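Amidohydrolase (Brucella melitensis biovar Abortus, PDB 4F0L) is probably a metal-dependent hydrolase of the amidohydrolase family, possibly a deaminase acting on a formimidoylglutamate-like substrate, that holds an iron ion. Local coordinates at residues R53-M61 with A393-E401; L233-E244 with R273-H281. All blocks are in the same frame, centred on the assembly; numbering follows the deposited sequence.

Contact 1 (R53-M61 with A393-E401); sequences RQSVVVAGM and ADFVSLDVE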
# COMPACT_ATOMS: atom_id res chain seq x y z
N ARG B 53 -17.26 -10.71 -23.92
CA ARG B 53 -16.18 -11.58 -23.47
C ARG B 53 -15.28 -10.92 -22.44
O ARG B 53 -14.83 -9.80 -22.65
CB ARG B 53 -15.31 -11.98 -24.68
CG ARG B 53 -16.13 -12.58 -25.79
CD ARG B 53 -16.06 -14.08 -25.72
NE ARG B 53 -14.87 -14.55 -26.41
CZ ARG B 53 -14.87 -15.00 -27.66
NH1 ARG B 53 -16.00 -15.04 -28.38
NH2 ARG B 53 -13.72 -15.39 -28.20
N GLN B 54 -15.01 -11.61 -21.35
CA GLN B 54 -14.08 -11.12 -20.33
C GLN B 54 -13.10 -12.25 -19.97
O GLN B 54 -13.40 -13.43 -20.13
CB GLN B 54 -14.87 -10.62 -19.11
CG GLN B 54 -15.82 -9.47 -19.40
CD GLN B 54 -15.10 -8.13 -19.57
OE1 GLN B 54 -14.02 -7.92 -19.04
NE2 GLN B 54 -15.72 -7.20 -20.30
N SER B 55 -11.91 -11.87 -19.51
CA SER B 55 -10.90 -12.84 -19.12
C SER B 55 -11.11 -13.38 -17.73
O SER B 55 -11.12 -14.59 -17.56
CB SER B 55 -9.49 -12.22 -19.22
OG SER B 55 -9.27 -11.83 -20.57
N VAL B 56 -11.27 -12.49 -16.73
CA VAL B 56 -11.34 -12.90 -15.34
C VAL B 56 -12.39 -12.06 -14.62
O VAL B 56 -12.29 -10.85 -14.61
CB VAL B 56 -10.01 -12.75 -14.62
CG1 VAL B 56 -10.17 -13.07 -13.13
CG2 VAL B 56 -8.94 -13.64 -15.26
N VAL B 57 -13.40 -12.72 -14.06
CA VAL B 57 -14.55 -12.06 -13.41
C VAL B 57 -14.65 -12.53 -11.96
O VAL B 57 -14.50 -13.73 -11.66
CB VAL B 57 -15.87 -12.33 -14.15
CG1 VAL B 57 -17.07 -11.83 -13.33
CG2 VAL B 57 -15.84 -11.65 -15.52
N VAL B 58 -14.80 -11.57 -11.07
CA VAL B 58 -14.93 -11.78 -9.64
C VAL B 58 -16.11 -10.99 -9.12
O VAL B 58 -16.60 -10.08 -9.79
CB VAL B 58 -13.66 -11.38 -8.85
CG1 VAL B 58 -12.45 -12.23 -9.29
CG2 VAL B 58 -13.34 -9.90 -8.97
N ALA B 59 -16.56 -11.32 -7.92
CA ALA B 59 -17.68 -10.63 -7.29
C ALA B 59 -17.32 -9.18 -6.99
O ALA B 59 -16.16 -8.88 -6.77
CB ALA B 59 -18.05 -11.34 -5.98
N GLY B 60 -18.33 -8.32 -6.98
CA GLY B 60 -18.22 -6.98 -6.49
C GLY B 60 -17.99 -6.97 -4.99
O GLY B 60 -18.55 -7.78 -4.26
N MET B 61 -17.13 -6.06 -4.54
CA MET B 61 -16.78 -5.96 -3.14
C MET B 61 -17.62 -4.87 -2.48
O MET B 61 -17.70 -3.74 -2.98
CB MET B 61 -15.30 -5.60 -3.01
CG MET B 61 -14.77 -5.52 -1.59
SD MET B 61 -14.70 -7.10 -0.75
CE MET B 61 -13.36 -7.79 -1.73
N ALA B 393 -26.71 -8.27 -10.21
CA ALA B 393 -25.62 -8.44 -11.18
C ALA B 393 -24.51 -7.41 -10.90
O ALA B 393 -24.35 -6.44 -11.63
CB ALA B 393 -26.13 -8.38 -12.64
N ASP B 394 -23.76 -7.69 -9.85
CA ASP B 394 -22.68 -6.84 -9.36
C ASP B 394 -21.36 -7.63 -9.44
O ASP B 394 -21.15 -8.59 -8.69
CB ASP B 394 -22.91 -6.46 -7.88
CG ASP B 394 -24.20 -5.71 -7.63
OD1 ASP B 394 -25.01 -5.46 -8.55
OD2 ASP B 394 -24.42 -5.34 -6.46
N PHE B 395 -20.46 -7.23 -10.33
CA PHE B 395 -19.22 -7.96 -10.46
C PHE B 395 -18.20 -7.13 -11.20
O PHE B 395 -18.51 -6.00 -11.66
CB PHE B 395 -19.44 -9.35 -11.09
CG PHE B 395 -20.33 -9.34 -12.29
CD1 PHE B 395 -19.85 -8.92 -13.51
CD2 PHE B 395 -21.66 -9.72 -12.19
CE1 PHE B 395 -20.66 -8.90 -14.62
CE2 PHE B 395 -22.47 -9.71 -13.31
CZ PHE B 395 -21.98 -9.30 -14.52
N VAL B 396 -16.97 -7.66 -11.26
CA VAL B 396 -15.77 -6.92 -11.66
C VAL B 396 -14.91 -7.80 -12.60
O VAL B 396 -14.73 -9.00 -12.33
CB VAL B 396 -14.93 -6.55 -10.40
CG1 VAL B 396 -13.63 -5.82 -10.74
CG2 VAL B 396 -15.75 -5.71 -9.39
N SER B 397 -14.40 -7.23 -13.71
CA SER B 397 -13.40 -7.94 -14.50
C SER B 397 -12.02 -7.33 -14.23
O SER B 397 -11.89 -6.13 -13.98
CB SER B 397 -13.72 -7.95 -15.97
OG SER B 397 -13.54 -6.67 -16.55
N LEU B 398 -11.00 -8.19 -14.25
CA LEU B 398 -9.67 -7.78 -13.95
C LEU B 398 -8.84 -7.74 -15.22
O LEU B 398 -8.93 -8.64 -16.05
CB LEU B 398 -9.04 -8.73 -12.92
CG LEU B 398 -9.71 -8.74 -11.54
CD1 LEU B 398 -9.12 -9.86 -10.70
CD2 LEU B 398 -9.59 -7.41 -10.78
N ASP B 399 -8.00 -6.71 -15.34
CA ASP B 399 -7.02 -6.63 -16.43
C ASP B 399 -5.88 -7.57 -16.07
O ASP B 399 -5.15 -7.32 -15.10
CB ASP B 399 -6.53 -5.19 -16.59
CG ASP B 399 -5.48 -5.03 -17.69
OD1 ASP B 399 -4.73 -5.94 -17.98
OD2 ASP B 399 -5.45 -3.97 -18.31
N VAL B 400 -5.73 -8.64 -16.86
CA VAL B 400 -4.69 -9.65 -16.65
C VAL B 400 -3.67 -9.67 -17.80
O VAL B 400 -3.02 -10.68 -18.07
CB VAL B 400 -5.30 -11.06 -16.46
CG1 VAL B 400 -6.04 -11.13 -15.13
CG2 VAL B 400 -6.15 -11.46 -17.67
N GLU B 401 -3.49 -8.51 -18.41
CA GLU B 401 -2.53 -8.33 -19.48
C GLU B 401 -1.12 -8.75 -19.04
O GLU B 401 -0.39 -9.39 -19.80
CB GLU B 401 -2.59 -6.86 -19.92
CG GLU B 401 -1.83 -6.48 -21.17
CD GLU B 401 -2.25 -5.10 -21.67
OE1 GLU B 401 -1.49 -4.13 -21.40
OE2 GLU B 401 -3.35 -4.97 -22.25
O HOH W 1 -10.87 -9.76 -17.50
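Val57 and Val58 pair with Ser397 and Val396 in an antiparallel match of strands 56-59 and 395-399, whose axes make 145° with each other. It belongs to the small beta domain that accompanies the TIM barrel in amidohydrolases, built from chain stretches before and after the barrel. The backbone evidence is a run of alternating bonds. Val58 and Val396 form the hydrogen-bonded pair, Val58 N reaching Val396 O and Val396 N reaching Val58 O, each at 2.9 Å. Leu398 N adds a bond to Val56 O at 3.0 Å. Beyond that, water 1 accepts from Val56 N and donates to Leu398 O, taking the place of a direct bond near the corner at Ser55. At the other end, Gly60 N makes a weak bond to Asp394 O.

Apolar contacts fall on two sides of the sheet. On the Val58 and Val396 side, CG2 of Val58 lies 4.0 Å from Val396 CB, and Phe369 of helix 364-379 packs against Val58. On the Val57 and Ser397 side, Val57 CG1 comes 4.0 Å from Phe395 CD1, meeting the ring obliquely. Further along, Val56 CG2 and Val400 CG1 cross at about a right angle, 3.8 Å apart.

The polar side-chain contact is a small hydrogen-bonded network with strand 422-428. The amide of Gln54 is held at NE2 by Asp425 OD2 and at OE1 by Ser397 OG, and a further bond between Ser397 OG and Asp425 N ties the serine to that strand. The chain of Gln54 bends at chi2 (-75°) and brings OE1 to Ser397 OG, which donates to it at 2.8 Å from 52° above the carbonyl plane.

Contact 2 (L233-E244 with R273-H281); sequences LPDAPVHIHVAE and RWCLIHATH. With FE (Fe (III) ion), chain E.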
# COMPACT_ATOMS: atom_id res chain seq x y z
N LEU B 233 -35.63 -0.55 13.25
CA LEU B 233 -35.70 -1.33 12.04
C LEU B 233 -35.07 -2.69 12.38
O LEU B 233 -33.90 -2.94 12.05
CB LEU B 233 -34.95 -0.63 10.89
CG LEU B 233 -35.53 0.71 10.41
CD1 LEU B 233 -34.53 1.50 9.55
CD2 LEU B 233 -36.90 0.55 9.71
N PRO B 234 -35.83 -3.54 13.09
CA PRO B 234 -35.28 -4.77 13.66
C PRO B 234 -34.79 -5.77 12.64
O PRO B 234 -34.01 -6.64 12.99
CB PRO B 234 -36.45 -5.34 14.48
CG PRO B 234 -37.69 -4.73 13.86
CD PRO B 234 -37.26 -3.36 13.42
N ASP B 235 -35.20 -5.64 11.38
CA ASP B 235 -34.73 -6.58 10.37
C ASP B 235 -33.59 -6.03 9.52
O ASP B 235 -33.16 -6.67 8.57
CB ASP B 235 -35.88 -7.03 9.49
CG ASP B 235 -36.99 -7.70 10.30
OD1 ASP B 235 -36.67 -8.56 11.15
OD2 ASP B 235 -38.17 -7.36 10.09
N ALA B 236 -33.10 -4.85 9.85
CA ALA B 236 -32.09 -4.21 9.01
C ALA B 236 -30.77 -4.15 9.81
O ALA B 236 -30.78 -4.30 11.03
CB ALA B 236 -32.56 -2.81 8.61
N PRO B 237 -29.65 -3.89 9.12
CA PRO B 237 -28.37 -3.81 9.84
C PRO B 237 -28.23 -2.80 10.98
O PRO B 237 -28.85 -1.73 10.97
CB PRO B 237 -27.35 -3.48 8.74
CG PRO B 237 -27.96 -4.04 7.48
CD PRO B 237 -29.46 -3.86 7.66
N VAL B 238 -27.37 -3.15 11.93
CA VAL B 238 -26.90 -2.23 12.96
C VAL B 238 -25.35 -2.19 12.90
O VAL B 238 -24.70 -3.23 13.00
CB VAL B 238 -27.32 -2.71 14.35
CG1 VAL B 238 -26.80 -1.78 15.46
CG2 VAL B 238 -28.84 -2.89 14.41
N HIS B 239 -24.78 -1.01 12.72
CA HIS B 239 -23.33 -0.80 12.74
C HIS B 239 -22.95 0.11 13.88
O HIS B 239 -23.71 1.03 14.22
CB HIS B 239 -22.87 -0.18 11.44
CG HIS B 239 -22.89 -1.12 10.28
ND1 HIS B 239 -21.91 -1.12 9.33
CD2 HIS B 239 -23.82 -2.06 9.88
CE1 HIS B 239 -22.17 -2.06 8.43
NE2 HIS B 239 -23.34 -2.64 8.75
N ILE B 240 -21.79 -0.13 14.46
CA ILE B 240 -21.29 0.67 15.58
C ILE B 240 -19.77 0.63 15.61
O ILE B 240 -19.21 -0.43 15.41
CB ILE B 240 -21.87 0.13 16.92
CG1 ILE B 240 -21.38 0.95 18.12
CG2 ILE B 240 -21.53 -1.34 17.14
CD1 ILE B 240 -22.27 0.86 19.34
N HIS B 241 -19.11 1.76 15.87
CA HIS B 241 -17.67 1.76 16.12
C HIS B 241 -17.43 1.15 17.48
O HIS B 241 -18.03 1.59 18.45
CB HIS B 241 -17.04 3.18 16.20
CG HIS B 241 -16.99 3.95 14.90
ND1 HIS B 241 -17.53 5.20 14.78
CD2 HIS B 241 -16.36 3.67 13.68
CE1 HIS B 241 -17.29 5.66 13.51
NE2 HIS B 241 -16.58 4.73 12.85
N VAL B 242 -16.54 0.17 17.59
CA VAL B 242 -16.19 -0.32 18.91
C VAL B 242 -14.71 -0.76 19.05
O VAL B 242 -14.12 -1.40 18.17
CB VAL B 242 -17.20 -1.43 19.35
CG1 VAL B 242 -17.14 -2.63 18.42
CG2 VAL B 242 -16.92 -1.84 20.76
N ALA B 243 -14.09 -0.39 20.18
CA ALA B 243 -12.76 -0.88 20.53
C ALA B 243 -11.65 -0.51 19.52
O ALA B 243 -10.66 -1.23 19.35
CB ALA B 243 -12.81 -2.38 20.75
N GLU B 244 -11.79 0.66 18.90
CA GLU B 244 -10.82 1.12 17.89
C GLU B 244 -9.47 1.54 18.49
O GLU B 244 -8.40 1.19 17.92
CB GLU B 244 -11.39 2.28 17.04
CG GLU B 244 -10.42 2.69 15.92
CD GLU B 244 -10.88 3.86 15.07
OE1 GLU B 244 -10.17 4.26 14.11
OE2 GLU B 244 -11.97 4.40 15.33
N ARG B 273 -26.77 -9.52 12.21
CA ARG B 273 -27.39 -8.23 11.92
C ARG B 273 -26.40 -7.09 12.22
O ARG B 273 -26.53 -5.98 11.68
CB ARG B 273 -28.67 -8.12 12.77
CG ARG B 273 -29.48 -6.87 12.63
CD ARG B 273 -30.50 -6.75 13.78
NE ARG B 273 -31.15 -5.46 13.65
CZ ARG B 273 -31.57 -4.69 14.64
NH1 ARG B 273 -31.47 -5.08 15.90
NH2 ARG B 273 -32.10 -3.51 14.35
N TRP B 274 -25.46 -7.37 13.12
CA TRP B 274 -24.54 -6.37 13.63
C TRP B 274 -23.23 -6.43 12.91
O TRP B 274 -22.75 -7.53 12.57
CB TRP B 274 -24.27 -6.58 15.12
CG TRP B 274 -25.46 -6.26 16.00
CD1 TRP B 274 -26.70 -6.93 16.09
CD2 TRP B 274 -25.56 -5.18 16.97
NE1 TRP B 274 -27.52 -6.32 17.01
CE2 TRP B 274 -26.90 -5.29 17.59
CE3 TRP B 274 -24.71 -4.16 17.38
CZ2 TRP B 274 -27.34 -4.39 18.56
CZ3 TRP B 274 -25.16 -3.26 18.36
CH2 TRP B 274 -26.44 -3.38 18.94
N CYS B 275 -22.67 -5.24 12.66
CA CYS B 275 -21.32 -5.08 12.16
C CYS B 275 -20.54 -4.16 13.13
O CYS B 275 -20.94 -3.01 13.37
CB CYS B 275 -21.30 -4.50 10.75
SG CYS B 275 -19.62 -4.34 10.07
N LEU B 276 -19.49 -4.71 13.73
CA LEU B 276 -18.75 -3.94 14.73
C LEU B 276 -17.56 -3.43 14.01
O LEU B 276 -16.72 -4.21 13.56
CB LEU B 276 -18.33 -4.82 15.91
CG LEU B 276 -19.40 -5.65 16.61
CD1 LEU B 276 -18.85 -6.25 17.92
CD2 LEU B 276 -20.68 -4.86 16.81
N ILE B 277 -17.49 -2.12 13.88
CA ILE B 277 -16.44 -1.46 13.10
C ILE B 277 -15.13 -1.39 13.92
O ILE B 277 -15.13 -1.00 15.10
CB ILE B 277 -16.87 -0.05 12.64
CG1 ILE B 277 -18.26 -0.11 11.98
CG2 ILE B 277 -15.85 0.53 11.64
CD1 ILE B 277 -18.29 -0.96 10.71
N HIS B 278 -14.03 -1.77 13.27
CA HIS B 278 -12.70 -1.90 13.91
C HIS B 278 -12.57 -3.11 14.79
O HIS B 278 -11.89 -4.10 14.40
CB HIS B 278 -12.25 -0.61 14.61
CG HIS B 278 -12.36 0.61 13.74
ND1 HIS B 278 -11.72 0.71 12.56
CD2 HIS B 278 -13.10 1.79 13.89
CE1 HIS B 278 -12.02 1.89 11.98
NE2 HIS B 278 -12.88 2.54 12.79
N ALA B 279 -13.19 -3.08 15.98
CA ALA B 279 -13.07 -4.17 16.93
C ALA B 279 -11.59 -4.53 17.08
O ALA B 279 -11.23 -5.70 17.16
CB ALA B 279 -13.85 -5.40 16.47
N THR B 280 -10.74 -3.49 17.13
CA THR B 280 -9.29 -3.66 17.02
C THR B 280 -8.65 -4.21 18.30
O THR B 280 -7.70 -5.00 18.21
CB THR B 280 -8.62 -2.34 16.67
OG1 THR B 280 -9.30 -1.78 15.53
CG2 THR B 280 -7.10 -2.52 16.40
N HIS B 281 -9.16 -3.82 19.46
CA HIS B 281 -8.59 -4.25 20.72
C HIS B 281 -9.57 -5.15 21.41
O HIS B 281 -10.47 -4.71 22.13
CB HIS B 281 -8.20 -3.04 21.59
CG HIS B 281 -7.26 -2.08 20.89
ND1 HIS B 281 -5.92 -2.25 20.88
CD2 HIS B 281 -7.52 -0.98 20.09
CE1 HIS B 281 -5.34 -1.29 20.13
NE2 HIS B 281 -6.32 -0.51 19.64
FE FE E . -15.34 5.22 10.91
O HOH W 2 -13.51 4.59 11.91
O HOH W 3 -14.33 7.07 11.77
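His241 and Ile277 pair near the C-terminal ends of two neighbouring parallel strands, 238-242 and 274-276, of the amidohydrolase TIM barrel; the short strand axes diverge by only 16°. The middle is tightly packed. Cys275 CB sits 3.4 Å from the centroid of the His239 ring, 10° off its normal, a CH-pi contact, and NE2 of that ring bonds to Ala379 O. On the other face of the sheet, Val238 CG1 lies over the six-membered ring of Trp274, while Ile240 CG2 and Leu276 CD2 meet at 3.6 Å, both side chains touching Leu264 of helix 260-267.

The more exposed end is the turn 233-236, where polar contacts take over. The extended chain of Arg273 delivers its guanidinium there: NE meets Ala236 O in the group's plane at 2.9 Å, NH2 reaches Leu233 O and also Thr230 O, and Val238 CG2 covers one face with Pro234 O over the other.

At the opposite end lies the metal site. His241 NE2 binds the iron at 2.4 Å, alongside His65, His67, Asp329 and two waters. The extended chain of Glu244 carries its carboxylate over the His278 ring, planes 23° apart. With Glu304 OE2 holding His278 ND1 and Glu244 covering a face, this second shell probably sets the ring's rotation beside the metal ligand Asp329.

Both contacts are largely buried and join beta strands, but they belong to different parts of the fold: contact 1 to the small beta domain, contact 2 to the barrel. Their centres are 29 Å apart on opposite sides of the chain's centre, with nearest atoms about 12 Å apart. Strand 56-66 relates them, since it starts in contact 1 and runs on to His65, which shares the iron with His241 of contact 2. Contact 1 brings together segments far apart in sequence by antiparallel pairing and mostly aliphatic side chains, away from the metal. Contact 2 joins parallel strands separated by 28 residues that form two helices, and its His241 binds the iron, with His278 and Glu244 close by.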